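Local coordinates for signal transduction protein pmrD (Escherichia coli, PDB 4HN7), which interacts with the phosphorylated response regulator BasR to mediate induction of BasR-activated genes, bringing about polymyxin resistance in some natural isolates, at residues A[17-22]-A[38-43]; A[29-34]-A[78-83]; A[47-52]-A[58-63]. All blocks are in the same frame, centred on the assembly; numbering follows the deposited sequence.

Contact 1 (A[17-22]-A[38-43]); sequences HVLMLC and FAVKVG
Leu19 and Val40 reach toward each other tip to tip, and this small apolar meeting fastens a loop to the wall of an antiparallel β-barrel. Segment 17-22 lies on strand 16-23 of that barrel, between strands 3-9 and 29-35, while 38-43 belongs to the irregular link from strand 29-35 to strand 45-50. The closest approach is 3.6 Å from Leu19 CD2 to Val40 CG2. The second leucine methyl also leans on the same valine branch, with CD1 3.9 Å from Val40 CG2, so that one methyl is met by the fork of a leucine. The leucine gets there because its CG stands beside the backbone N and opposite the carbonyl carbon (chi1 -61°), sending the isobutyl group off the strand toward the loop. A branched aliphatic pair suits this buried position, where neither residue brings a polar side-chain group that would need a partner.

His17, two residues earlier and on the same side of the strand as Leu19, takes the other branch of the valine. Here the two side chains slide past each other in opposite directions, and CG1 approaches the imidazole obliquely. A partly exposed histidine can lay its ring against the valine methyl at this border of the barrel. Ser8 and Val34 of the flanking strands lie against both His17 and Leu19, and Phe38, at the start of 38-43, stacks on His62 and packs against Asp37 of the second subunit. No hydrogen bond joins the two segments. Val40 is modelled with CG1 nearly eclipsing its own backbone N (chi1 -6°), and this methyl lies 4.1 Å from His17 CE1.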
loop_
_atom_site.group_PDB
_atom_site.type_symbol
_atom_site.label_atom_id
_atom_site.label_comp_id
_atom_site.label_asym_id
_atom_site.label_seq_id
_atom_site.Cartn_x
_atom_site.Cartn_y
_atom_site.Cartn_z
ATOM N N HIS A 17 5.670 8.686 -11.330
ATOM C CA HIS A 17 5.452 10.139 -11.459
ATOM C C HIS A 17 6.740 10.743 -11.091
ATOM O O HIS A 17 7.554 10.063 -10.501
ATOM C CB HIS A 17 4.452 10.678 -10.439
ATOM C CG HIS A 17 3.058 10.171 -10.596
ATOM N ND1 HIS A 17 2.594 9.053 -9.931
ATOM C CD2 HIS A 17 2.008 10.664 -11.295
ATOM C CE1 HIS A 17 1.323 8.862 -10.239
ATOM N NE2 HIS A 17 0.943 9.827 -11.062
ATOM N N VAL A 18 6.931 12.009 -11.436
ATOM C CA VAL A 18 8.023 12.806 -10.885
ATOM C C VAL A 18 7.286 13.891 -10.168
ATOM O O VAL A 18 6.322 14.416 -10.710
ATOM C CB VAL A 18 9.013 13.371 -11.910
ATOM C CG1 VAL A 18 10.138 14.180 -11.234
ATOM C CG2 VAL A 18 9.680 12.222 -12.622
ATOM N N LEU A 19 7.712 14.182 -8.931
ATOM C CA LEU A 19 6.958 15.030 -8.032
ATOM C C LEU A 19 7.854 16.077 -7.449
ATOM O O LEU A 19 8.958 15.810 -7.107
ATOM C CB LEU A 19 6.370 14.206 -6.887
ATOM C CG LEU A 19 5.399 13.086 -7.180
ATOM C CD1 LEU A 19 5.099 12.457 -5.847
ATOM C CD2 LEU A 19 4.099 13.486 -7.873
ATOM N N MET A 20 7.367 17.282 -7.348
ATOM C CA MET A 20 8.024 18.256 -6.581
ATOM C C MET A 20 7.251 18.234 -5.260
ATOM O O MET A 20 6.053 18.166 -5.240
ATOM C CB MET A 20 7.970 19.602 -7.293
ATOM C CG MET A 20 9.053 20.588 -6.877
ATOM S SD MET A 20 8.654 21.675 -5.486
ATOM C CE MET A 20 8.161 23.150 -6.370
ATOM N N LEU A 21 7.971 18.209 -4.162
ATOM C CA LEU A 21 7.418 18.000 -2.838
ATOM C C LEU A 21 7.996 19.077 -1.965
ATOM O O LEU A 21 9.082 19.484 -2.182
ATOM C CB LEU A 21 7.899 16.673 -2.306
ATOM C CG LEU A 21 7.552 15.411 -3.042
ATOM C CD1 LEU A 21 8.434 14.352 -2.431
ATOM C CD2 LEU A 21 6.069 15.054 -2.912
ATOM N N CYS A 22 7.291 19.604 -1.006
ATOM C CA CYS A 22 7.995 20.378 -0.036
ATOM C C CYS A 22 7.506 20.012 1.364
ATOM O O CYS A 22 6.367 19.625 1.519
ATOM C CB CYS A 22 7.884 21.838 -0.342
ATOM S SG CYS A 22 6.404 22.548 0.333
ATOM N N PHE A 38 -1.672 4.213 -7.101
ATOM C CA PHE A 38 -2.706 5.209 -6.925
ATOM C C PHE A 38 -2.237 6.539 -7.367
ATOM O O PHE A 38 -1.056 6.801 -7.429
ATOM C CB PHE A 38 -3.096 5.313 -5.477
ATOM C CG PHE A 38 -3.497 4.021 -4.904
ATOM C CD1 PHE A 38 -2.550 3.142 -4.485
ATOM C CD2 PHE A 38 -4.812 3.662 -4.847
ATOM C CE1 PHE A 38 -2.898 1.925 -3.959
ATOM C CE2 PHE A 38 -5.184 2.441 -4.328
ATOM C CZ PHE A 38 -4.227 1.567 -3.885
ATOM N N ALA A 39 -3.198 7.404 -7.637
ATOM C CA ALA A 39 -2.897 8.725 -8.138
ATOM C C ALA A 39 -2.556 9.663 -7.012
ATOM O O ALA A 39 -3.229 9.733 -5.996
ATOM C CB ALA A 39 -4.081 9.275 -8.916
ATOM N N VAL A 40 -1.520 10.427 -7.234
ATOM C CA VAL A 40 -1.164 11.420 -6.295
ATOM C C VAL A 40 -1.214 12.666 -7.096
ATOM O O VAL A 40 -0.614 12.731 -8.134
ATOM C CB VAL A 40 0.252 11.182 -5.731
ATOM C CG1 VAL A 40 0.798 9.861 -6.247
ATOM C CG2 VAL A 40 1.168 12.341 -6.040
ATOM N N LYS A 41 -1.904 13.660 -6.582
ATOM C CA LYS A 41 -2.220 14.837 -7.314
ATOM C C LYS A 41 -1.802 15.959 -6.459
ATOM O O LYS A 41 -1.715 15.823 -5.266
ATOM C CB LYS A 41 -3.733 14.888 -7.546
ATOM C CG LYS A 41 -4.239 16.222 -8.102
ATOM C CD LYS A 41 -4.381 16.259 -9.634
ATOM C CE LYS A 41 -3.743 17.502 -10.239
ATOM N NZ LYS A 41 -2.311 17.232 -10.551
ATOM N N VAL A 42 -1.538 17.091 -7.045
ATOM C CA VAL A 42 -1.034 18.193 -6.277
ATOM C C VAL A 42 -2.024 18.504 -5.170
ATOM O O VAL A 42 -3.241 18.306 -5.316
ATOM C CB VAL A 42 -0.572 19.407 -7.144
ATOM C CG1 VAL A 42 -0.880 19.180 -8.581
ATOM C CG2 VAL A 42 -1.148 20.708 -6.689
ATOM N N GLY A 43 -1.428 18.930 -4.042
ATOM C CA GLY A 43 -2.101 19.207 -2.789
ATOM C C GLY A 43 -2.299 17.969 -1.954
ATOM O O GLY A 43 -2.906 18.069 -0.898
#

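Contact 2 (A[29-34]-A[78-83]); sequences KMIAEV and ERQCKV
Glu33, on barrel strand 29-35, extends to Gln80 and Val83 of helix 74-84. Its CB leaves the strand toward the helix, and CG carries the chain on, opposite the backbone N (chi1 -160°). The chain stays extended to CD, which delivers the carboxylate to the end of the Gln80 side chain, the two crossing at about a right angle with their planes 38° apart. At the tip, OE2 is 2.7 Å from the atom modelled as Gln80 OE1, and it also lies 3.6 Å from Val83 CG2. Further back on the strand, Ile31 CG2 meets Gln80 CG at 4.2 Å, an aliphatic touch suited to a buried isoleucine beside the CG of a glutamine. Strand and helix run nearly parallel, 8° apart with axes 9.9 Å from each other, and the disulfide from Cys81 to Cys9 pins the same helix to strand 3-9. Two oxygens so close would probably repel, so the Gln80 amide may well be turned over in the model; reversed, it could offer an N-H to the carboxylate, and a glutamine would then suit a glutamate neighbour.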
loop_
_atom_site.group_PDB
_atom_site.type_symbol
_atom_site.label_atom_id
_atom_site.label_comp_id
_atom_site.label_asym_id
_atom_site.label_seq_id
_atom_site.Cartn_x
_atom_site.Cartn_y
_atom_site.Cartn_z
ATOM N N LYS A 29 12.521 21.613 -0.413
ATOM C CA LYS A 29 11.751 21.233 -1.566
ATOM C C LYS A 29 12.584 20.192 -2.254
ATOM O O LYS A 29 13.774 20.321 -2.257
ATOM C CB LYS A 29 11.559 22.430 -2.464
ATOM C CG LYS A 29 11.165 23.674 -1.707
ATOM C CD LYS A 29 10.505 24.703 -2.604
ATOM C CE LYS A 29 10.122 25.972 -1.838
ATOM N NZ LYS A 29 8.698 25.983 -1.341
ATOM N N MET A 30 11.981 19.140 -2.786
ATOM C CA MET A 30 12.706 18.003 -3.303
ATOM C C MET A 30 12.015 17.687 -4.591
ATOM O O MET A 30 10.927 18.131 -4.819
ATOM C CB MET A 30 12.618 16.768 -2.393
ATOM C CG MET A 30 13.222 16.918 -1.016
ATOM S SD MET A 30 15.036 16.947 -0.882
ATOM C CE MET A 30 15.357 15.234 -1.204
ATOM N N ILE A 31 12.695 16.960 -5.449
ATOM C CA ILE A 31 12.119 16.401 -6.615
ATOM C C ILE A 31 12.222 14.938 -6.331
ATOM O O ILE A 31 13.240 14.483 -5.836
ATOM C CB ILE A 31 12.958 16.724 -7.863
ATOM C CG1 ILE A 31 12.974 18.214 -8.026
ATOM C CG2 ILE A 31 12.386 15.998 -9.104
ATOM C CD1 ILE A 31 13.879 18.745 -9.102
ATOM N N ALA A 32 11.192 14.183 -6.670
ATOM C CA ALA A 32 11.207 12.777 -6.369
ATOM C C ALA A 32 10.555 11.985 -7.457
ATOM O O ALA A 32 9.538 12.350 -7.940
ATOM C CB ALA A 32 10.550 12.511 -5.029
ATOM N N GLU A 33 11.176 10.868 -7.773
ATOM C CA GLU A 33 10.702 9.920 -8.706
ATOM C C GLU A 33 10.040 8.828 -7.863
ATOM O O GLU A 33 10.678 8.221 -6.985
ATOM C CB GLU A 33 11.912 9.408 -9.455
ATOM C CG GLU A 33 11.672 8.737 -10.795
ATOM C CD GLU A 33 12.957 8.720 -11.643
ATOM O OE1 GLU A 33 13.696 7.688 -11.619
ATOM O OE2 GLU A 33 13.249 9.757 -12.309
ATOM N N VAL A 34 8.743 8.602 -8.090
ATOM C CA VAL A 34 7.994 7.714 -7.240
ATOM C C VAL A 34 7.298 6.692 -8.099
ATOM O O VAL A 34 7.230 6.846 -9.260
ATOM C CB VAL A 34 6.962 8.449 -6.323
ATOM C CG1 VAL A 34 7.593 9.596 -5.569
ATOM C CG2 VAL A 34 5.791 8.955 -7.112
ATOM N N GLU A 78 12.977 20.276 -15.017
ATOM C CA GLU A 78 12.867 19.965 -16.448
ATOM C C GLU A 78 13.803 18.850 -16.892
ATOM O O GLU A 78 13.388 17.980 -17.630
ATOM C CB GLU A 78 12.988 21.180 -17.356
ATOM C CG GLU A 78 12.313 20.951 -18.726
ATOM C CD GLU A 78 11.011 20.111 -18.687
ATOM O OE1 GLU A 78 10.130 20.368 -17.833
ATOM O OE2 GLU A 78 10.849 19.184 -19.523
ATOM N N ARG A 79 15.035 18.821 -16.423
ATOM C CA ARG A 79 15.835 17.599 -16.578
ATOM C C ARG A 79 15.068 16.300 -16.247
ATOM O O ARG A 79 15.270 15.279 -16.906
ATOM C CB ARG A 79 17.065 17.656 -15.680
ATOM C CG ARG A 79 18.285 18.324 -16.296
ATOM C CD ARG A 79 19.537 18.116 -15.442
ATOM N NE ARG A 79 19.876 16.695 -15.266
ATOM C CZ ARG A 79 20.766 16.001 -15.986
ATOM N NH1 ARG A 79 21.472 16.554 -16.978
ATOM N NH2 ARG A 79 20.959 14.719 -15.702
ATOM N N GLN A 80 14.213 16.341 -15.214
ATOM C CA GLN A 80 13.537 15.141 -14.655
ATOM C C GLN A 80 12.149 14.848 -15.237
ATOM O O GLN A 80 11.706 13.687 -15.270
ATOM C CB GLN A 80 13.422 15.289 -13.146
ATOM C CG GLN A 80 14.550 14.638 -12.412
ATOM C CD GLN A 80 14.575 13.163 -12.733
ATOM O OE1 GLN A 80 13.560 12.460 -12.611
ATOM N NE2 GLN A 80 15.720 12.689 -13.177
ATOM N N CYS A 81 11.470 15.911 -15.675
ATOM C CA CYS A 81 10.245 15.814 -16.471
ATOM C C CYS A 81 10.519 15.405 -17.941
ATOM O O CYS A 81 9.575 15.254 -18.731
ATOM C CB CYS A 81 9.443 17.129 -16.383
ATOM S SG CYS A 81 8.411 17.283 -14.867
ATOM N N LYS A 82 11.808 15.241 -18.290
ATOM C CA LYS A 82 12.277 14.534 -19.518
ATOM C C LYS A 82 12.320 12.983 -19.364
ATOM O O LYS A 82 11.592 12.268 -20.065
ATOM C CB LYS A 82 13.664 15.057 -19.966
ATOM C CG LYS A 82 13.652 16.474 -20.526
ATOM C CD LYS A 82 15.001 16.907 -21.087
ATOM C CE LYS A 82 15.135 18.431 -21.093
ATOM N NZ LYS A 82 13.916 19.158 -21.567
ATOM N N VAL A 83 13.169 12.481 -18.458
ATOM C CA VAL A 83 13.246 11.034 -18.162
ATOM C C VAL A 83 11.846 10.450 -17.889
ATOM O O VAL A 83 11.602 9.272 -18.187
ATOM C CB VAL A 83 14.215 10.677 -16.977
ATOM C CG1 VAL A 83 15.623 11.212 -17.206
ATOM C CG2 VAL A 83 13.681 11.162 -15.627
#

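Contact 3 (A[47-52]-A[58-63]); sequences SPLQNA and REKLHT
Leu49 is the residue round which this contact gathers, its two methyls parting between Thr63 and Lys60. Its CG stands opposite the carbonyl carbon (chi1 -74°), directing the fork at segment 58-63. The Leu49 and Thr63 side chains cross at about a right angle, with Leu49 CD1 3.8 Å from Thr63 CG2 and also 4.0 Å from Lys60 O. CD2 lies against the lysine side chain, 4.1 Å from Lys60 CG and 4.0 Å from Lys60 NZ. Leucine suits a place with a threonine methyl on one side and lysine methylene on the other, and lysine can supply that wall while carrying its charge onward. At the other end of the contact Ser47 OG is 3.7 Å from Arg58 CG, a van der Waals touch, while Ser47 CB comes near the plane of the guanidinium at its edge.

Further partners surround these groups. The bent chain of Arg58 brings NH1 to Glu2 in a salt bridge, consistent with the guanidinium lying beside Ser47. Lys60 NZ is hydrogen-bonded to Gln50 OE1 of the second subunit, and the reciprocal bond joins Gln50 to Lys60 of that subunit; this symmetric exchange, together with Thr63 packing on Thr63 of the second subunit, places the contact at the dimer interface. Residues 59-62 form a type I β turn, closed by a 2.7 Å bond from His62 N to Glu59 O; Lys60, whose carbonyl lies near CD1, is inside this turn.

Within the barrel, strand 45-50 pairs with strand 53-56 through Ser47 and Cys55, and strand 53-56 in turn pairs with strand 63-71. The turn 59-62 lies in the connection between those last two, and Leu49 joins the end of strand 45-50 to the turn and to the first residue of strand 63-71, two places away in the sheet order.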
loop_
_atom_site.group_PDB
_atom_site.type_symbol
_atom_site.label_atom_id
_atom_site.label_comp_id
_atom_site.label_asym_id
_atom_site.label_seq_id
_atom_site.Cartn_x
_atom_site.Cartn_y
_atom_site.Cartn_z
ATOM N N SER A 47 2.885 10.680 3.728
ATOM C CA SER A 47 3.335 10.514 5.090
ATOM C C SER A 47 4.117 9.246 5.136
ATOM O O SER A 47 3.686 8.256 4.580
ATOM C CB SER A 47 2.123 10.412 5.984
ATOM O OG SER A 47 0.955 10.761 5.211
ATOM N N PRO A 48 5.266 9.256 5.816
ATOM C CA PRO A 48 6.109 8.076 5.958
ATOM C C PRO A 48 5.415 6.925 6.611
ATOM O O PRO A 48 4.745 7.142 7.580
ATOM C CB PRO A 48 7.210 8.545 6.872
ATOM C CG PRO A 48 6.612 9.669 7.596
ATOM C CD PRO A 48 5.746 10.366 6.632
ATOM N N LEU A 49 5.540 5.734 6.038
ATOM C CA LEU A 49 5.234 4.451 6.705
ATOM C C LEU A 49 6.511 3.721 7.174
ATOM O O LEU A 49 6.664 3.310 8.326
ATOM C CB LEU A 49 4.528 3.483 5.744
ATOM C CG LEU A 49 3.076 3.787 5.429
ATOM C CD1 LEU A 49 2.519 2.869 4.367
ATOM C CD2 LEU A 49 2.267 3.661 6.697
ATOM N N GLN A 50 7.406 3.553 6.229
ATOM C CA GLN A 50 8.568 2.735 6.358
ATOM C C GLN A 50 9.652 3.379 5.458
ATOM O O GLN A 50 9.580 4.590 5.136
ATOM C CB GLN A 50 8.190 1.337 5.937
ATOM C CG GLN A 50 9.349 0.507 5.491
ATOM C CD GLN A 50 9.005 -0.921 5.449
ATOM O OE1 GLN A 50 9.218 -1.560 4.438
ATOM N NE2 GLN A 50 8.456 -1.441 6.536
ATOM N N ASN A 51 10.671 2.613 5.087
ATOM C CA ASN A 51 11.841 3.184 4.465
ATOM C C ASN A 51 11.397 3.422 3.065
ATOM O O ASN A 51 11.095 2.449 2.386
ATOM C CB ASN A 51 13.040 2.202 4.475
ATOM C CG ASN A 51 13.784 2.145 5.818
ATOM O OD1 ASN A 51 14.983 2.416 5.860
ATOM N ND2 ASN A 51 13.093 1.761 6.902
ATOM N N ALA A 52 11.282 4.684 2.642
ATOM C CA ALA A 52 10.841 4.999 1.257
ATOM C C ALA A 52 9.441 4.513 0.882
ATOM O O ALA A 52 9.077 4.568 -0.262
ATOM C CB ALA A 52 11.839 4.472 0.258
ATOM N N ARG A 58 -2.715 10.090 4.284
ATOM C CA ARG A 58 -2.785 9.296 5.448
ATOM C C ARG A 58 -3.605 8.060 5.259
ATOM O O ARG A 58 -4.009 7.459 6.230
ATOM C CB ARG A 58 -3.235 10.161 6.601
ATOM C CG ARG A 58 -2.046 10.630 7.415
ATOM C CD ARG A 58 -2.182 11.986 8.064
ATOM N NE ARG A 58 -2.064 11.842 9.523
ATOM C CZ ARG A 58 -0.958 11.535 10.191
ATOM N NH1 ARG A 58 0.198 11.348 9.553
ATOM N NH2 ARG A 58 -1.019 11.428 11.521
ATOM N N GLU A 59 -3.791 7.635 4.011
ATOM C CA GLU A 59 -4.421 6.359 3.715
ATOM C C GLU A 59 -3.396 5.270 3.556
ATOM O O GLU A 59 -2.854 5.131 2.498
ATOM C CB GLU A 59 -5.168 6.457 2.416
ATOM C CG GLU A 59 -6.353 7.359 2.517
ATOM C CD GLU A 59 -7.187 7.271 1.290
ATOM O OE1 GLU A 59 -7.151 8.250 0.494
ATOM O OE2 GLU A 59 -7.821 6.199 1.124
ATOM N N LYS A 60 -3.175 4.476 4.600
ATOM C CA LYS A 60 -2.106 3.458 4.642
ATOM C C LYS A 60 -2.150 2.487 3.484
ATOM O O LYS A 60 -1.116 1.966 3.058
ATOM C CB LYS A 60 -2.225 2.638 5.904
ATOM C CG LYS A 60 -1.780 3.369 7.137
ATOM C CD LYS A 60 -2.076 2.527 8.361
ATOM C CE LYS A 60 -1.883 3.340 9.619
ATOM N NZ LYS A 60 -0.611 4.087 9.489
ATOM N N LEU A 61 -3.356 2.245 3.003
ATOM C CA LEU A 61 -3.624 1.374 1.875
ATOM C C LEU A 61 -3.246 1.968 0.533
ATOM O O LEU A 61 -3.282 1.259 -0.471
ATOM C CB LEU A 61 -5.115 1.062 1.835
ATOM C CG LEU A 61 -5.585 -0.373 2.028
ATOM C CD1 LEU A 61 -4.680 -1.151 2.953
ATOM C CD2 LEU A 61 -7.006 -0.347 2.533
ATOM N N HIS A 62 -2.935 3.266 0.487
ATOM C CA HIS A 62 -2.571 3.892 -0.745
ATOM C C HIS A 62 -1.127 4.260 -0.680
ATOM O O HIS A 62 -0.788 5.389 -0.408
ATOM C CB HIS A 62 -3.434 5.090 -0.936
ATOM C CG HIS A 62 -4.852 4.742 -1.177
ATOM N ND1 HIS A 62 -5.747 5.625 -1.718
ATOM C CD2 HIS A 62 -5.531 3.593 -0.977
ATOM C CE1 HIS A 62 -6.923 5.040 -1.819
ATOM N NE2 HIS A 62 -6.824 3.812 -1.359
ATOM N N THR A 63 -0.273 3.295 -0.951
ATOM C CA THR A 63 1.116 3.478 -0.749
ATOM C C THR A 63 1.801 3.977 -1.984
ATOM O O THR A 63 1.246 3.920 -3.079
ATOM C CB THR A 63 1.710 2.178 -0.316
ATOM O OG1 THR A 63 1.309 1.234 -1.265
ATOM C CG2 THR A 63 1.136 1.736 0.996
#

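How the contacts relate
After strand 3-9 the chain enters strand 16-23, the first half of contact 1, and then strand 29-35, the first half of contact 2. Contact 1 closes next, when the following loop at 38-43 returns to 17-22. Contact 3 opens at 47-52 and closes at 58-63, a short local loop in series with contact 1. Contact 2 closes last, at helix 74-84; it therefore crosses contact 1 and encloses contact 3 entirely. Contacts 1 and 2 share paired strands, with backbone bonds such as Leu19 N to Ala32 O, whereas Phe38 links contact 1 to contact 3 by packing on Leu61. Contacts 2 and 3 lie about 20 Å apart between centres, on opposite sides of the chain's centre.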